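Small TOPRIM domain protein (PDB 2FCJ) is of unknown function but consists largely of a Toprim domain, the catalytic domain also found in topoisomerases and DnaG-type primases. Local coordinates at residues Ile8-Arg13 and Tyr54-Ala59. Numbering follows the deposited sequence.
Sequences IIVEGR and YLLADA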
loop_
_atom_site.group_PDB
_atom_site.type_symbol
_atom_site.label_atom_id
_atom_site.label_comp_id
_atom_site.label_asym_id
_atom_site.label_seq_id
_atom_site.Cartn_x
_atom_site.Cartn_y
_atom_site.Cartn_z
ATOM N N ILE A 8 3.793 -3.308 1.003
ATOM C CA ILE A 8 2.770 -2.295 0.725
ATOM C C ILE A 8 3.000 -1.120 1.653
ATOM O O ILE A 8 3.129 -1.296 2.865
ATOM C CB ILE A 8 1.344 -2.854 0.927
ATOM C CG1 ILE A 8 1.085 -3.979 -0.066
ATOM C CG2 ILE A 8 0.264 -1.762 0.737
ATOM C CD1 ILE A 8 -0.129 -4.793 0.276
ATOM N N ILE A 9 3.030 0.079 1.073
ATOM C CA ILE A 9 3.160 1.309 1.836
ATOM C C ILE A 9 1.836 2.037 1.813
ATOM O O ILE A 9 1.196 2.150 0.770
ATOM C CB ILE A 9 4.270 2.195 1.239
ATOM C CG1 ILE A 9 5.595 1.418 1.206
ATOM C CG2 ILE A 9 4.411 3.496 2.028
ATOM C CD1 ILE A 9 6.703 2.089 0.419
ATOM N N VAL A 10 1.378 2.442 2.991
ATOM C CA VAL A 10 0.153 3.228 3.150
ATOM C C VAL A 10 0.435 4.431 4.027
ATOM O O VAL A 10 1.474 4.506 4.699
ATOM C CB VAL A 10 -0.972 2.393 3.806
ATOM C CG1 VAL A 10 -1.362 1.205 2.909
ATOM C CG2 VAL A 10 -0.554 1.901 5.187
ATOM N N GLU A 11 -0.517 5.360 4.050
ATOM C CA GLU A 11 -0.328 6.617 4.763
ATOM C C GLU A 11 -0.782 6.535 6.217
ATOM O O GLU A 11 -0.205 7.191 7.094
ATOM C CB GLU A 11 -1.055 7.762 4.046
ATOM C CG GLU A 11 -0.823 9.145 4.681
ATOM C CD GLU A 11 -1.319 10.294 3.807
ATOM O OE1 GLU A 11 -2.192 10.067 2.936
ATOM O OE2 GLU A 11 -0.865 11.443 4.022
ATOM N N GLY A 12 -1.796 5.719 6.476
ATOM C CA GLY A 12 -2.539 5.794 7.735
ATOM C C GLY A 12 -2.553 4.498 8.523
ATOM O O GLY A 12 -2.539 3.410 7.955
ATOM N N ARG A 13 -2.596 4.613 9.847
ATOM C CA ARG A 13 -2.545 3.442 10.710
ATOM C C ARG A 13 -3.692 2.480 10.422
ATOM O O ARG A 13 -3.506 1.262 10.426
ATOM C CB ARG A 13 -2.614 3.870 12.177
ATOM C CG ARG A 13 -2.180 2.801 13.166
ATOM C CD ARG A 13 -2.889 2.966 14.501
ATOM N NE ARG A 13 -1.981 2.800 15.633
ATOM C CZ ARG A 13 -1.691 1.631 16.196
ATOM N NH1 ARG A 13 -2.227 0.514 15.724
ATOM N NH2 ARG A 13 -0.857 1.580 17.226
ATOM N N TYR A 54 4.772 -1.604 -3.389
ATOM C CA TYR A 54 3.517 -1.020 -3.844
ATOM C C TYR A 54 3.175 0.130 -2.923
ATOM O O TYR A 54 3.428 0.059 -1.714
ATOM C CB TYR A 54 2.388 -2.044 -3.781
ATOM C CG TYR A 54 2.645 -3.281 -4.615
ATOM C CD1 TYR A 54 2.124 -3.400 -5.888
ATOM C CD2 TYR A 54 3.459 -4.299 -4.148
ATOM C CE1 TYR A 54 2.370 -4.536 -6.656
ATOM C CE2 TYR A 54 3.697 -5.433 -4.908
ATOM C CZ TYR A 54 3.156 -5.531 -6.155
ATOM O OH TYR A 54 3.397 -6.668 -6.898
ATOM N N LEU A 55 2.575 1.166 -3.484
ATOM C CA LEU A 55 2.015 2.276 -2.720
ATOM C C LEU A 55 0.501 2.322 -2.919
ATOM O O LEU A 55 0.018 2.435 -4.055
ATOM C CB LEU A 55 2.623 3.601 -3.194
ATOM C CG LEU A 55 2.012 4.840 -2.556
ATOM C CD1 LEU A 55 2.333 4.959 -1.081
ATOM C CD2 LEU A 55 2.472 6.076 -3.306
ATOM N N LEU A 56 -0.232 2.262 -1.811
ATOM C CA LEU A 56 -1.694 2.339 -1.804
ATOM C C LEU A 56 -2.149 3.568 -1.020
ATOM O O LEU A 56 -2.088 3.567 0.208
ATOM C CB LEU A 56 -2.291 1.068 -1.186
ATOM C CG LEU A 56 -3.821 1.035 -1.030
ATOM C CD1 LEU A 56 -4.525 1.108 -2.383
ATOM C CD2 LEU A 56 -4.271 -0.179 -0.228
ATOM N N ALA A 57 -2.547 4.622 -1.732
ATOM C CA ALA A 57 -2.867 5.895 -1.111
ATOM C C ALA A 57 -4.317 6.228 -1.396
ATOM O O ALA A 57 -4.891 5.750 -2.378
ATOM C CB ALA A 57 -1.973 6.998 -1.670
ATOM N N ASP A 58 -4.886 7.129 -0.607
ATOM C CA ASP A 58 -6.250 7.563 -0.811
ATOM C C ASP A 58 -6.370 8.266 -2.151
ATOM O O ASP A 58 -5.466 8.988 -2.585
ATOM C CB ASP A 58 -6.672 8.506 0.317
ATOM C CG ASP A 58 -6.705 7.817 1.668
ATOM O OD1 ASP A 58 -7.003 6.607 1.727
ATOM O OD2 ASP A 58 -6.512 8.517 2.686
ATOM N N ALA A 59 -7.521 8.093 -2.793
ATOM C CA ALA A 59 -7.866 8.900 -3.952
ATOM C C ALA A 59 -8.422 10.228 -3.463
ATOM O O ALA A 59 -9.633 10.443 -3.481
ATOM C CB ALA A 59 -8.890 8.177 -4.808
HETATM O O HOH W 1 -2.850 5.087 2.389
HETATM O O HOH W 2 -3.432 7.890 1.623
HETATM O O HOH W 3 -5.122 10.742 2.488
#
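Ile9 straddles Tyr54 and Leu56 in a parallel pairing of strands 6-10 and 52-56, the two central strands of the Toprim sheet. Ile9 N donates to Tyr54 O (2.8 Å, N-H...O 161°), while Ile9 O accepts from Leu56 N at 3.0 Å. Along the Ile9 side chain, CB lies 3.7 Å from Tyr54 O and CG1 stays near the same oxygen at 3.9 Å; CD1, at the tip, runs on farther from it. On the other branch, Ile9 CG2 meets Leu55 CD1 at 4.0 Å, the two side chains passing at a slant. Leu55 has its CG anti to the backbone N (chi1 174°), and Leu55 CD1 also comes within 3.6 Å of Ile9 O. Phe70 of helix 61-73 touches both residues on this face. Ile8 and Leu56 lie on the other, touching Val19 of helix 13-22. Past the bridges the strands part, and a water joins Glu11 N to Leu56 O. Glu11 and Asp58 probably correspond to the glutamate and first DxD aspartate that serve metal binding in Toprim relatives. A second water donates to Glu11 OE1 (2.8 Å) and accepts from Asp58 N. The like-charged carboxylates do not touch: Glu11 OE1 and Asp58 OD2 stand 4.6 Å apart, with a third water near both oxygens.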